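Local coordinates for kappa-carrageenase (Zobellia galactanivorans, PDB 5OCR), which probably hydrolyses the beta-1,4 linkages of kappa-carrageenan, a red-algal galactan, through the family 16 glycoside hydrolase domain modelled here, at residues 67-72 and 274-279; 120-125 and 234-239; 137-142 and 203-208. One frame throughout, in Å; residues are numbered along the deposited sequence. Where two conformers were deposited one is given.

Interaction 1. Residues 67-72 and 274-279. With MG (magnesium ion), chain F.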
# COMPACT_ATOMS: atom_id res chain seq x y z
N ILE A 67 12.20 0.94 -14.61
CA ILE A 67 11.45 1.57 -13.45
C ILE A 67 9.97 1.74 -13.79
O ILE A 67 9.61 2.28 -14.83
CB ILE A 67 12.03 2.98 -13.16
CG1 ILE A 67 13.56 2.89 -12.84
CG2 ILE A 67 11.28 3.75 -11.98
CD1 ILE A 67 13.97 2.31 -11.48
N ALA A 68 9.10 1.20 -12.93
CA ALA A 68 7.66 1.40 -13.14
C ALA A 68 7.28 2.68 -12.53
O ALA A 68 7.71 2.97 -11.41
CB ALA A 68 6.90 0.29 -12.47
N GLU A 69 6.34 3.37 -13.20
CA GLU A 69 5.86 4.69 -12.74
C GLU A 69 4.34 4.62 -12.52
O GLU A 69 3.64 4.20 -13.47
CB GLU A 69 6.22 5.77 -13.80
CG GLU A 69 5.68 7.16 -13.43
CD GLU A 69 6.11 8.31 -14.33
OE1 GLU A 69 6.77 8.05 -15.33
OE2 GLU A 69 5.82 9.50 -13.99
N LEU A 70 3.81 4.92 -11.34
CA LEU A 70 2.39 4.86 -11.10
C LEU A 70 1.98 6.32 -10.81
O LEU A 70 2.58 6.98 -9.99
CB LEU A 70 2.09 3.93 -9.89
CG LEU A 70 2.49 2.46 -10.10
CD1 LEU A 70 3.97 2.20 -9.84
CD2 LEU A 70 1.70 1.57 -9.13
N THR A 71 0.94 6.80 -11.50
CA THR A 71 0.66 8.24 -11.52
C THR A 71 -0.76 8.56 -11.07
O THR A 71 -1.73 7.86 -11.51
CB THR A 71 0.87 8.77 -12.99
OG1 THR A 71 2.22 8.47 -13.38
CG2 THR A 71 0.71 10.30 -13.10
N MET A 72 -0.89 9.58 -10.24
CA MET A 72 -2.21 10.16 -9.86
C MET A 72 -2.53 11.29 -10.84
O MET A 72 -1.73 12.20 -10.98
CB MET A 72 -2.10 10.73 -8.43
CG MET A 72 -3.43 11.31 -7.92
SD MET A 72 -4.65 10.03 -7.63
CE MET A 72 -3.84 9.09 -6.27
N SER A 274 3.87 11.20 -9.39
CA SER A 274 4.11 9.79 -9.61
C SER A 274 4.95 9.21 -8.49
O SER A 274 5.77 9.92 -7.93
CB SER A 274 4.91 9.61 -10.88
OG SER A 274 4.16 10.07 -12.02
N MET A 275 4.65 7.94 -8.13
CA MET A 275 5.64 7.07 -7.42
C MET A 275 6.38 6.20 -8.42
O MET A 275 5.90 5.95 -9.52
CB MET A 275 4.98 6.17 -6.32
CG MET A 275 3.97 5.19 -6.94
SD MET A 275 3.12 4.22 -5.69
CE MET A 275 4.39 3.08 -5.18
N TYR A 276 7.53 5.67 -8.01
CA TYR A 276 8.36 4.85 -8.91
C TYR A 276 8.77 3.58 -8.20
O TYR A 276 9.14 3.59 -6.97
CB TYR A 276 9.67 5.64 -9.25
CG TYR A 276 9.32 6.90 -9.96
CD1 TYR A 276 9.19 6.88 -11.36
CD2 TYR A 276 9.13 8.10 -9.27
CE1 TYR A 276 8.84 8.09 -12.05
CE2 TYR A 276 8.76 9.30 -9.95
CZ TYR A 276 8.63 9.24 -11.33
OH TYR A 276 8.34 10.40 -11.98
N VAL A 277 8.78 2.47 -8.92
CA VAL A 277 9.15 1.22 -8.31
C VAL A 277 10.24 0.56 -9.20
O VAL A 277 9.98 0.28 -10.41
CB VAL A 277 7.93 0.28 -8.24
CG1 VAL A 277 8.32 -1.02 -7.54
CG2 VAL A 277 6.70 0.90 -7.52
N ASP A 278 11.39 0.24 -8.62
CA ASP A 278 12.45 -0.43 -9.35
C ASP A 278 12.20 -1.91 -9.37
O ASP A 278 12.45 -2.54 -10.40
CB ASP A 278 13.80 -0.05 -8.67
CG ASP A 278 15.06 -0.51 -9.48
OD1 ASP A 278 14.96 -0.82 -10.66
OD2 ASP A 278 16.11 -0.65 -8.86
N TYR A 279 11.73 -2.51 -8.31
CA TYR A 279 11.38 -3.96 -8.38
C TYR A 279 10.39 -4.29 -7.27
O TYR A 279 10.25 -3.52 -6.29
CB TYR A 279 12.64 -4.85 -8.26
CG TYR A 279 13.34 -4.83 -6.90
CD1 TYR A 279 12.76 -5.36 -5.73
CD2 TYR A 279 14.60 -4.26 -6.81
CE1 TYR A 279 13.44 -5.34 -4.51
CE2 TYR A 279 15.28 -4.20 -5.60
CZ TYR A 279 14.70 -4.75 -4.45
OH TYR A 279 15.36 -4.75 -3.25
MG MG F . 13.96 -2.47 -12.25
O HOH W 1 15.78 -3.00 -13.73
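Glu-69 and Tyr-276 run side by side and point the same way across this antiparallel pair, with the carboxylate plane turned 38° from the ring. Glu-69 CG and the carboxylate carbon CD both lie 3.6 Å from Tyr-276 CE1. With CG anti to the backbone N (chi1 177°) and the chain extended beyond it, the carboxylate reaches over to the other strand, where Ser-274 OG donates to Glu-69 OE2 at 2.6 Å on the anti lone pair. Ser-274 was modelled in two positions, so this bond holds for one of them and is less certain overall; there Thr-71 OG1 is 2.9 Å from Ser-274 OG. Nearer the root of the tyrosine, on the same CD1 edge, Ile-67 comes in at about a right angle and places CG2 near the ring plane, 3.7 Å from Tyr-276 CB.

In the GH16 beta-jellyroll, strands 67-74 and 273-285 are neighbours in one sheet of the sandwich, and the opposite face of this pair turns into the core. There Leu-70 CB meets Met-275 CG at 3.7 Å, while Ala-68 pairs with Val-277; Phe-91, Leu-237 and Leu-239 pack against this side. Two pairs of backbone hydrogen bonds, Ala-68 with Val-277 and Leu-70 with Met-275, fix the register.

The chain turns a corner at Asp-278, which grips a magnesium ion twice, through its O at 2.4 Å and OD1 at 2.5 Å. The backbone oxygens of Glu-30 and Gly-66 and a water are its other ligands, Asp-278 OD2 forms a salt bridge with Lys-105, and Ile-67 CD1 rests against the metal-bound carboxylate.

Interaction 2. Residues 120-125 and 234-239; sequences WLYSDF and NVTLSL
Trp-120 lays its indole over Thr-236, whose CB sits 3.8 Å from the centroid of the five-membered ring and almost on its normal, a CH-pi contact. The two side chains run alongside in the same direction, and the methyl ends near the nitrogen, with Thr-236 CG2 3.4 Å from Trp-120 NE1. At the indole edge, Trp-120 NE1 donates to Ser-238 OG at 2.9 Å, nearly straight at 164° and close to the ring plane, which fixes the rotation of the indole. Ser-238 OG is tied in turn to Ser-118 OG. Thr-236 OG1 lies in plane at the edge of a second ring, 3.4 Å from Tyr-122 CE1, and makes a weak hydrogen bond to Asn-234 O.

Strand 115-122 lies between 233-241 and 134-144 in the sheet of the jellyroll that carries the family's substrate cleft. Trp-120 also touches Glu-138 and Asp-140 of the next strand, and a glycerol, probably from the crystallisation liquor, about 4 Å from its side chain (nearest atoms) would fit a pocket there. On the core face, Leu-121 CD2 meets Val-235 CG2 more loosely, at 4.2 Å, and both side chains pack on Phe-102.

Backbone bonds join Trp-120 with Thr-236 and Tyr-122 with Asn-234; the one from Thr-236 N to Trp-120 O is weak, bent to 128°. On neighbouring strand 86-97, Lys-92 bonds to Tyr-122 OH, while Ser-93 and Lys-96 hold the Asn-234 side-chain amide.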
# COMPACT_ATOMS: atom_id res chain seq x y z
N TRP A 120 1.62 -3.15 -0.17
CA TRP A 120 0.72 -3.73 0.83
C TRP A 120 0.13 -5.01 0.32
O TRP A 120 0.17 -5.29 -0.89
CB TRP A 120 -0.37 -2.71 1.25
CG TRP A 120 -1.21 -2.13 0.14
CD1 TRP A 120 -0.79 -1.34 -0.97
CD2 TRP A 120 -2.65 -2.28 -0.01
NE1 TRP A 120 -1.86 -0.99 -1.72
CE2 TRP A 120 -3.02 -1.57 -1.22
CE3 TRP A 120 -3.65 -2.88 0.76
CZ2 TRP A 120 -4.38 -1.44 -1.63
CZ3 TRP A 120 -5.01 -2.84 0.29
CH2 TRP A 120 -5.38 -2.12 -0.86
N LEU A 121 -0.35 -5.83 1.25
CA LEU A 121 -0.87 -7.20 0.93
C LEU A 121 -2.30 -7.18 1.43
O LEU A 121 -2.55 -6.71 2.52
CB LEU A 121 -0.06 -8.31 1.66
CG LEU A 121 1.47 -8.00 1.75
CD1 LEU A 121 2.19 -9.00 2.66
CD2 LEU A 121 2.09 -8.03 0.35
N TYR A 122 -3.31 -7.69 0.66
CA TYR A 122 -4.65 -7.66 1.21
C TYR A 122 -5.45 -8.82 0.63
O TYR A 122 -5.16 -9.30 -0.47
CB TYR A 122 -5.39 -6.33 0.99
CG TYR A 122 -5.93 -6.09 -0.40
CD1 TYR A 122 -5.06 -5.83 -1.47
CD2 TYR A 122 -7.28 -6.07 -0.61
CE1 TYR A 122 -5.54 -5.56 -2.76
CE2 TYR A 122 -7.79 -5.79 -1.86
CZ TYR A 122 -6.92 -5.56 -2.93
OH TYR A 122 -7.49 -5.33 -4.16
N SER A 123 -6.41 -9.29 1.45
CA SER A 123 -7.30 -10.40 1.00
C SER A 123 -8.63 -9.96 0.50
O SER A 123 -8.98 -8.79 0.54
CB SER A 123 -7.67 -11.31 2.15
OG SER A 123 -8.36 -10.61 3.19
N ASP A 124 -9.42 -10.95 0.04
CA ASP A 124 -10.82 -10.60 -0.13
C ASP A 124 -11.56 -10.58 1.21
O ASP A 124 -10.94 -10.70 2.28
CB ASP A 124 -11.50 -11.48 -1.19
CG ASP A 124 -11.56 -12.95 -0.81
OD1 ASP A 124 -11.28 -13.33 0.36
OD2 ASP A 124 -11.91 -13.78 -1.71
N PHE A 125 -12.85 -10.30 1.16
CA PHE A 125 -13.67 -10.30 2.39
C PHE A 125 -14.42 -11.60 2.40
O PHE A 125 -15.18 -11.89 1.44
CB PHE A 125 -14.65 -9.10 2.34
CG PHE A 125 -13.97 -7.75 2.60
CD1 PHE A 125 -14.05 -7.12 3.86
CD2 PHE A 125 -13.27 -7.09 1.58
CE1 PHE A 125 -13.40 -5.92 4.13
CE2 PHE A 125 -12.62 -5.87 1.85
CZ PHE A 125 -12.70 -5.27 3.12
N ASN A 234 -3.23 -10.65 -1.87
CA ASN A 234 -2.62 -10.20 -3.13
C ASN A 234 -1.58 -9.15 -2.88
O ASN A 234 -1.68 -8.38 -1.91
CB ASN A 234 -3.64 -9.64 -4.10
CG ASN A 234 -4.76 -10.64 -4.41
OD1 ASN A 234 -5.69 -10.79 -3.62
ND2 ASN A 234 -4.66 -11.29 -5.52
N VAL A 235 -0.51 -9.26 -3.68
CA VAL A 235 0.70 -8.37 -3.48
C VAL A 235 0.46 -7.08 -4.25
O VAL A 235 0.19 -7.12 -5.44
CB VAL A 235 2.03 -9.04 -3.96
CG1 VAL A 235 3.24 -8.04 -3.83
CG2 VAL A 235 2.22 -10.32 -3.17
N THR A 236 0.53 -5.91 -3.56
CA THR A 236 -0.06 -4.65 -4.16
C THR A 236 0.91 -3.50 -4.08
O THR A 236 1.44 -3.27 -3.02
CB THR A 236 -1.39 -4.31 -3.50
OG1 THR A 236 -2.21 -5.53 -3.50
CG2 THR A 236 -2.13 -3.19 -4.35
N LEU A 237 1.12 -2.80 -5.20
CA LEU A 237 1.81 -1.47 -5.15
C LEU A 237 0.82 -0.46 -5.71
O LEU A 237 0.30 -0.65 -6.85
CB LEU A 237 3.02 -1.54 -6.06
CG LEU A 237 4.16 -2.49 -5.68
CD1 LEU A 237 4.93 -2.97 -6.94
CD2 LEU A 237 5.05 -1.78 -4.69
N SER A 238 0.54 0.60 -4.96
CA SER A 238 -0.44 1.56 -5.51
C SER A 238 -0.15 2.96 -4.98
O SER A 238 0.50 3.14 -3.93
CB SER A 238 -1.81 1.09 -5.14
OG SER A 238 -1.99 1.08 -3.71
N LEU A 239 -0.71 3.95 -5.68
CA LEU A 239 -0.56 5.36 -5.27
C LEU A 239 -1.96 5.86 -4.81
O LEU A 239 -2.89 5.99 -5.62
CB LEU A 239 0.05 6.22 -6.43
CG LEU A 239 0.28 7.67 -6.06
CD1 LEU A 239 1.30 7.85 -4.91
CD2 LEU A 239 0.80 8.38 -7.34

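Interaction 3. Residues 137-142 and 203-208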
# COMPACT_ATOMS: atom_id res chain seq x y z
N SER A 137 -7.93 -9.59 5.83
CA SER A 137 -6.54 -9.42 6.36
C SER A 137 -5.80 -8.40 5.47
O SER A 137 -5.80 -8.61 4.20
CB SER A 137 -5.79 -10.77 6.19
OG SER A 137 -6.17 -11.64 7.22
N GLU A 138 -5.13 -7.40 6.08
CA GLU A 138 -4.37 -6.46 5.28
C GLU A 138 -3.05 -6.21 6.06
O GLU A 138 -3.12 -5.88 7.21
CB GLU A 138 -5.11 -5.16 5.15
CG GLU A 138 -4.26 -4.11 4.42
CD GLU A 138 -5.02 -2.80 4.26
OE1 GLU A 138 -6.29 -2.87 4.15
OE2 GLU A 138 -4.37 -1.71 4.19
N ILE A 139 -1.92 -6.35 5.39
CA ILE A 139 -0.62 -5.96 5.92
C ILE A 139 -0.06 -4.82 5.05
O ILE A 139 0.24 -4.99 3.84
CB ILE A 139 0.37 -7.19 5.84
CG1 ILE A 139 -0.19 -8.38 6.66
CG2 ILE A 139 1.77 -6.67 6.34
CD1 ILE A 139 0.73 -9.60 6.62
N ASP A 140 0.17 -3.66 5.67
CA ASP A 140 0.80 -2.53 4.93
C ASP A 140 2.29 -2.68 5.12
O ASP A 140 2.77 -2.50 6.22
CB ASP A 140 0.27 -1.20 5.46
CG ASP A 140 -1.15 -1.02 5.20
OD1 ASP A 140 -1.75 -1.75 4.34
OD2 ASP A 140 -1.73 -0.23 5.89
N VAL A 141 3.02 -2.99 4.06
CA VAL A 141 4.44 -3.04 4.22
C VAL A 141 5.03 -1.64 4.41
O VAL A 141 5.89 -1.43 5.28
CB VAL A 141 5.10 -3.69 3.00
CG1 VAL A 141 6.66 -3.68 3.26
CG2 VAL A 141 4.47 -5.08 2.79
N VAL A 142 4.48 -0.66 3.65
CA VAL A 142 4.75 0.73 3.97
C VAL A 142 3.71 1.63 3.33
O VAL A 142 3.10 1.32 2.25
CB VAL A 142 6.14 1.19 3.48
CG1 VAL A 142 6.23 1.39 1.98
CG2 VAL A 142 6.52 2.48 4.20
N TYR A 203 11.73 -1.56 0.97
CA TYR A 203 10.70 -1.77 1.99
C TYR A 203 10.38 -3.23 2.00
O TYR A 203 9.98 -3.80 0.96
CB TYR A 203 9.46 -0.87 1.68
CG TYR A 203 9.80 0.60 1.65
CD1 TYR A 203 9.91 1.34 2.88
CD2 TYR A 203 10.13 1.24 0.43
CE1 TYR A 203 10.20 2.65 2.83
CE2 TYR A 203 10.49 2.60 0.40
CZ TYR A 203 10.53 3.26 1.65
OH TYR A 203 10.82 4.57 1.75
N GLY A 204 10.55 -3.89 3.16
CA GLY A 204 10.41 -5.38 3.22
C GLY A 204 9.52 -5.80 4.32
O GLY A 204 9.41 -5.09 5.33
N CYS A 205 8.95 -6.98 4.20
CA CYS A 205 8.12 -7.53 5.28
C CYS A 205 8.26 -9.05 5.28
O CYS A 205 8.00 -9.70 4.19
CB CYS A 205 6.66 -7.22 5.05
SG CYS A 205 5.57 -7.56 6.45
N GLU A 206 8.51 -9.60 6.46
CA GLU A 206 8.55 -11.03 6.62
C GLU A 206 7.32 -11.47 7.39
O GLU A 206 7.08 -10.95 8.50
CB GLU A 206 9.89 -11.35 7.34
CG GLU A 206 10.09 -12.82 7.56
CD GLU A 206 11.37 -13.05 8.37
OE1 GLU A 206 12.20 -12.14 8.44
OE2 GLU A 206 11.62 -14.21 8.82
N VAL A 207 6.54 -12.42 6.84
CA VAL A 207 5.24 -12.77 7.40
C VAL A 207 5.29 -14.29 7.66
O VAL A 207 5.51 -15.07 6.73
CB VAL A 207 4.07 -12.51 6.43
CG1 VAL A 207 2.74 -12.90 7.07
CG2 VAL A 207 4.05 -11.04 6.01
N ASN A 208 5.11 -14.69 8.91
CA ASN A 208 5.00 -16.13 9.21
C ASN A 208 3.78 -16.38 10.14
O ASN A 208 3.11 -15.45 10.51
CB ASN A 208 6.34 -16.71 9.76
CG ASN A 208 6.76 -16.08 11.06
OD1 ASN A 208 6.00 -16.03 12.06
ND2 ASN A 208 8.00 -15.66 11.11
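Val-142 presses on one face of the Tyr-203 ring, and this end carries the denser set of touches. Val-142 CG1 stands 4.0 Å from the ring centroid, 25° off the normal, in a CH-pi contact; CG2 covers the neighbouring rim, 3.8 Å from Tyr-203 CD1. CG1 gets there because it sits between the backbone N and the carbonyl carbon (chi1 74°). Val-141 plugs in beside it, resting CG1 on the backbone of Gly-204, 3.7 Å from its C, and CG2 on Cys-205 CB at 3.8 Å.

Both consecutive valines can face strand 200-207 because the chain makes a classic beta bulge here, with Val-141 and Val-142 opposite Phe-119. The run from Glu-138 to Glu-143 fits the bulged E-x-D-x-x-E signature of GH16, whose acids are catalytic in relatives. An alanine in place of Tyr-203 is likely to open a gap beside CG1 and CG2 of Val-142, with the ring face they cover gone.

Toward Ile-139 the contact thins to a few methyl and sulfur touches. Ile-139 CG2 is 3.9 Å from Cys-205 SG, and Ile-139 CD1 meets Val-207 CG2 tip to tip at 3.7 Å. This is pure apolar packing between the two sheets of the sandwich. Glu-138 and Asp-140 leave from the other side of their strand; Glu-138 is partly exposed, a glycerol, probably from the crystallisation liquor, bonds to its OE2, and Asp-140 has a weak bond to His-165.

How the interactions relate
Following the chain from the N terminus, 67-72 comes first, then 120-125 and 137-142, which lie on consecutive strands paired by a probable hydrogen bond from Leu-121 N to Ile-139 O. The return is in reverse order: 203-208 closes interaction 3, 234-239 closes interaction 2 around it, and 274-279 closes interaction 1 outside both, so the three loops nest without crossing. Interactions 1 and 2 each join neighbouring strands within a sheet, and they meet in the core where Leu-70, Met-72 and Met-275 pack on residues 237-239. Interaction 3 bridges the sandwich, about 19 Å from interaction 1 between centres and without touching it.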